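Local atomic coordinates of uncharacterized protein (Bacteroides ovatus, PDB entry 4FS7), a protein that is of unknown function but, as an extracellular leucine-rich repeat protein of the BspA type, probably binds other proteins. Residues F215-D224 / I237-V248. Sequence-based numbering, arbitrary orientation.
Sequences FPNSLYYLGD and IPDSFTELGKSV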
loop_
_atom_site.group_PDB
_atom_site.type_symbol
_atom_site.label_atom_id
_atom_site.label_comp_id
_atom_site.label_asym_id
_atom_site.label_seq_id
_atom_site.Cartn_x
_atom_site.Cartn_y
_atom_site.Cartn_z
ATOM N N PHE A 215 11.242 -5.111 -8.768
ATOM C CA PHE A 215 11.118 -6.167 -7.786
ATOM C C PHE A 215 12.417 -6.945 -7.649
ATOM O O PHE A 215 12.905 -7.491 -8.627
ATOM C CB PHE A 215 10.056 -7.157 -8.222
ATOM C CG PHE A 215 8.676 -6.588 -8.403
ATOM C CD1 PHE A 215 8.119 -5.703 -7.506
ATOM C CD2 PHE A 215 7.905 -7.007 -9.487
ATOM C CE1 PHE A 215 6.819 -5.216 -7.685
ATOM C CE2 PHE A 215 6.616 -6.558 -9.654
ATOM C CZ PHE A 215 6.062 -5.668 -8.769
ATOM N N PRO A 216 12.961 -7.035 -6.436
ATOM C CA PRO A 216 14.101 -7.908 -6.228
ATOM C C PRO A 216 13.726 -9.356 -6.501
ATOM O O PRO A 216 12.583 -9.737 -6.306
ATOM C CB PRO A 216 14.412 -7.694 -4.738
ATOM C CG PRO A 216 13.784 -6.436 -4.357
ATOM C CD PRO A 216 12.611 -6.287 -5.216
ATOM N N ASN A 217 14.696 -10.180 -6.876
ATOM C CA ASN A 217 14.456 -11.599 -7.096
ATOM C C ASN A 217 13.945 -12.329 -5.869
ATOM O O ASN A 217 13.237 -13.343 -5.985
ATOM C CB ASN A 217 15.707 -12.273 -7.684
ATOM C CG ASN A 217 15.992 -11.783 -9.097
ATOM O OD1 ASN A 217 15.097 -11.248 -9.781
ATOM N ND2 ASN A 217 17.239 -11.970 -9.559
ATOM N N SER A 218 14.277 -11.800 -4.696
ATOM C CA SER A 218 13.877 -12.379 -3.417
ATOM C C SER A 218 12.387 -12.120 -3.026
ATOM O O SER A 218 11.880 -12.760 -2.131
ATOM C CB SER A 218 14.764 -11.836 -2.281
ATOM O OG SER A 218 14.791 -10.405 -2.362
ATOM N N LEU A 219 11.754 -11.140 -3.656
ATOM C CA LEU A 219 10.435 -10.711 -3.274
ATOM C C LEU A 219 9.391 -11.691 -3.776
ATOM O O LEU A 219 9.266 -11.917 -4.975
ATOM C CB LEU A 219 10.182 -9.314 -3.826
ATOM C CG LEU A 219 8.794 -8.724 -3.623
ATOM C CD1 LEU A 219 8.430 -8.540 -2.170
ATOM C CD2 LEU A 219 8.712 -7.405 -4.359
ATOM N N TYR A 220 8.665 -12.305 -2.839
ATOM C CA TYR A 220 7.740 -13.373 -3.245
ATOM C C TYR A 220 6.287 -13.114 -2.930
ATOM O O TYR A 220 5.431 -13.875 -3.369
ATOM C CB TYR A 220 8.191 -14.726 -2.686
ATOM C CG TYR A 220 8.138 -14.840 -1.207
ATOM C CD1 TYR A 220 6.948 -15.058 -0.550
ATOM C CD2 TYR A 220 9.307 -14.717 -0.442
ATOM C CE1 TYR A 220 6.918 -15.174 0.849
ATOM C CE2 TYR A 220 9.280 -14.813 0.937
ATOM C CZ TYR A 220 8.073 -15.030 1.573
ATOM O OH TYR A 220 7.999 -15.161 2.940
ATOM N N TYR A 221 5.997 -12.051 -2.169
ATOM C CA TYR A 221 4.654 -11.776 -1.686
ATOM C C TYR A 221 4.278 -10.338 -1.779
ATOM O O TYR A 221 5.007 -9.477 -1.296
ATOM C CB TYR A 221 4.526 -12.255 -0.227
ATOM C CG TYR A 221 3.158 -12.029 0.396
ATOM C CD1 TYR A 221 2.803 -10.822 1.000
ATOM C CD2 TYR A 221 2.202 -13.002 0.327
ATOM C CE1 TYR A 221 1.556 -10.638 1.561
ATOM C CE2 TYR A 221 0.929 -12.806 0.847
ATOM C CZ TYR A 221 0.605 -11.613 1.457
ATOM O OH TYR A 221 -0.666 -11.414 2.005
ATOM N N LEU A 222 3.104 -10.071 -2.337
ATOM C CA LEU A 222 2.462 -8.728 -2.288
ATOM C C LEU A 222 1.099 -8.863 -1.645
ATOM O O LEU A 222 0.266 -9.628 -2.105
ATOM C CB LEU A 222 2.205 -8.077 -3.666
ATOM C CG LEU A 222 3.373 -7.895 -4.605
ATOM C CD1 LEU A 222 2.947 -7.293 -5.957
ATOM C CD2 LEU A 222 4.492 -7.090 -4.015
ATOM N N GLY A 223 0.858 -8.088 -0.585
ATOM C CA GLY A 223 -0.358 -8.164 0.191
ATOM C C GLY A 223 -1.552 -7.449 -0.442
ATOM O O GLY A 223 -1.482 -6.819 -1.519
ATOM N N ASP A 224 -2.667 -7.551 0.249
ATOM C CA ASP A 224 -3.912 -7.013 -0.221
ATOM C C ASP A 224 -3.801 -5.508 -0.472
ATOM O O ASP A 224 -3.264 -4.786 0.370
ATOM C CB ASP A 224 -5.057 -7.231 0.799
ATOM C CG ASP A 224 -5.413 -8.684 1.075
ATOM O OD1 ASP A 224 -4.869 -9.591 0.440
ATOM O OD2 ASP A 224 -6.276 -8.875 1.959
ATOM N N ILE A 237 4.648 -9.709 -13.531
ATOM C CA ILE A 237 4.875 -10.463 -12.321
ATOM C C ILE A 237 5.821 -11.596 -12.639
ATOM O O ILE A 237 5.467 -12.499 -13.384
ATOM C CB ILE A 237 3.535 -10.993 -11.700
ATOM C CG1 ILE A 237 2.588 -9.826 -11.310
ATOM C CG2 ILE A 237 3.805 -11.889 -10.479
ATOM C CD1 ILE A 237 3.110 -8.858 -10.239
ATOM N N PRO A 238 7.052 -11.541 -12.129
ATOM C CA PRO A 238 8.030 -12.572 -12.484
ATOM C C PRO A 238 7.747 -13.872 -11.759
ATOM O O PRO A 238 6.959 -13.958 -10.795
ATOM C CB PRO A 238 9.362 -11.949 -12.041
ATOM C CG PRO A 238 8.983 -11.158 -10.827
ATOM C CD PRO A 238 7.648 -10.531 -11.240
ATOM N N ASP A 239 8.395 -14.918 -12.251
ATOM C CA ASP A 239 8.205 -16.257 -11.721
ATOM C C ASP A 239 8.609 -16.387 -10.250
ATOM O O ASP A 239 8.255 -17.378 -9.579
ATOM C CB ASP A 239 8.964 -17.299 -12.563
ATOM C CG ASP A 239 8.419 -17.456 -13.983
ATOM O OD1 ASP A 239 7.182 -17.251 -14.188
ATOM O OD2 ASP A 239 9.248 -17.819 -14.894
ATOM N N SER A 240 9.382 -15.436 -9.740
ATOM C CA SER A 240 9.826 -15.415 -8.349
ATOM C C SER A 240 8.710 -15.114 -7.342
ATOM O O SER A 240 8.842 -15.435 -6.154
ATOM C CB SER A 240 10.982 -14.406 -8.182
ATOM O OG SER A 240 10.721 -13.224 -8.900
ATOM N N PHE A 241 7.585 -14.565 -7.797
ATOM C CA PHE A 241 6.444 -14.398 -6.901
ATOM C C PHE A 241 5.780 -15.731 -6.669
ATOM O O PHE A 241 5.588 -16.497 -7.612
ATOM C CB PHE A 241 5.443 -13.370 -7.428
ATOM C CG PHE A 241 5.878 -11.964 -7.186
ATOM C CD1 PHE A 241 6.710 -11.330 -8.052
ATOM C CD2 PHE A 241 5.557 -11.338 -5.991
ATOM C CE1 PHE A 241 7.153 -10.042 -7.790
ATOM C CE2 PHE A 241 6.003 -10.062 -5.745
ATOM C CZ PHE A 241 6.779 -9.425 -6.675
ATOM N N THR A 242 5.409 -15.982 -5.411
ATOM C CA THR A 242 4.625 -17.150 -5.063
ATOM C C THR A 242 3.205 -16.844 -4.582
ATOM O O THR A 242 2.339 -17.725 -4.696
ATOM C CB THR A 242 5.353 -18.016 -4.083
ATOM O OG1 THR A 242 5.572 -17.264 -2.895
ATOM C CG2 THR A 242 6.696 -18.537 -4.680
ATOM N N GLU A 243 2.945 -15.639 -4.075
ATOM C CA GLU A 243 1.602 -15.266 -3.712
ATOM C C GLU A 243 1.349 -13.779 -3.880
ATOM O O GLU A 243 2.143 -12.954 -3.445
ATOM C CB GLU A 243 1.278 -15.663 -2.277
ATOM C CG GLU A 243 -0.167 -15.360 -1.915
ATOM C CD GLU A 243 -0.622 -15.823 -0.545
ATOM O OE1 GLU A 243 0.187 -16.369 0.226
ATOM O OE2 GLU A 243 -1.810 -15.621 -0.226
ATOM N N LEU A 244 0.208 -13.492 -4.505
ATOM C CA LEU A 244 -0.402 -12.168 -4.544
ATOM C C LEU A 244 -1.693 -12.252 -3.749
ATOM O O LEU A 244 -2.433 -13.229 -3.893
ATOM C CB LEU A 244 -0.726 -11.721 -5.983
ATOM C CG LEU A 244 0.423 -11.768 -6.977
ATOM C CD1 LEU A 244 -0.055 -11.376 -8.346
ATOM C CD2 LEU A 244 1.586 -10.899 -6.530
ATOM N N GLY A 245 -1.924 -11.252 -2.898
ATOM C CA GLY A 245 -3.148 -11.107 -2.141
ATOM C C GLY A 245 -4.340 -10.700 -2.989
ATOM O O GLY A 245 -4.357 -10.916 -4.193
ATOM N N LYS A 246 -5.334 -10.109 -2.332
ATOM C CA LYS A 246 -6.534 -9.619 -3.009
ATOM C C LYS A 246 -6.339 -8.178 -3.470
ATOM O O LYS A 246 -5.708 -7.371 -2.774
ATOM C CB LYS A 246 -7.700 -9.661 -2.037
ATOM C CG LYS A 246 -8.036 -11.016 -1.515
ATOM C CD LYS A 246 -8.940 -10.953 -0.255
ATOM C CE LYS A 246 -9.179 -12.321 0.328
ATOM N NZ LYS A 246 -9.838 -12.195 1.653
ATOM N N SER A 247 -6.923 -7.809 -4.607
ATOM C CA SER A 247 -7.083 -6.401 -4.915
ATOM C C SER A 247 -5.733 -5.656 -4.988
ATOM O O SER A 247 -5.682 -4.461 -4.758
ATOM C CB SER A 247 -8.009 -5.710 -3.901
ATOM O OG SER A 247 -9.247 -6.423 -3.791
ATOM N N VAL A 248 -4.665 -6.346 -5.390
ATOM C CA VAL A 248 -3.349 -5.790 -5.283
ATOM C C VAL A 248 -3.193 -4.531 -6.113
ATOM O O VAL A 248 -2.484 -3.633 -5.696
ATOM C CB VAL A 248 -2.245 -6.820 -5.603
ATOM C CG1 VAL A 248 -0.854 -6.187 -5.593
ATOM C CG2 VAL A 248 -2.289 -8.011 -4.655
HETATM O O HOH W 1 10.385 -11.161 -7.295
HETATM O O HOH W 2 12.706 -12.451 -10.444
HETATM O O HOH W 3 -2.487 -13.329 1.360
HETATM O O HOH W 4 -7.570 -10.916 3.164
#
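The edge of the Phe241 ring stands against a face of Phe215 in a T-shaped pair, planes at 75°, with Phe241 CZ poised above the centre of the Phe215 ring. Leu219 O lies over one face of Phe241, 3.7 Å above its plane, while Leu219 CD2 and Leu222 CG close on CZ and CE2. In this BspA-type leucine-rich repeat solenoid, whose core suits flat rings and branched leucines, Phe241 takes the place Leu219 has one turn earlier and Leu244 that of Leu222; the longer Phe241 side chain reaches across to Phe215. Leu222 and Leu244 lie side by side, pointing the same way, with CD1 of the first 3.9 Å from CD2 of the second.

Each segment makes a type I turn, then a short strand, 221-222 parallel to 243-244. Tyr220 O takes both Thr242 N (2.9 Å) and Glu243 N (3.1 Å), which grips the carbonyl where the turn passes into the strand. The register continues through Leu222 N to Glu243 O and Gly245 N to Leu222 O, the latter 2.8 Å long. Glycine suits position 245 because Asp224 OD1 sits 3.5 Å from its CA, on the side a CB would take.

On the face opposite the leucines, Tyr221 and Glu243 lie side by side, the carboxylate turned 85° from the ring and its CD at the ring edge, 3.7 Å from Tyr221 CE2. A water joins Tyr221 OH to Glu243 OE2, so both polar ends are engaged while their carbons pack. At the turns, another water donates to Pro216 O and Leu219 O and accepts from Ser240 OG, tying the two corners together.

Asp224, whose backbone N is bonded to Asp201 OD1 of the preceding turn, passes the pattern on: Lys246 N donates to Asp224 OD1 at 2.9 Å, nearly straight at 170° but from above the carboxylate plane.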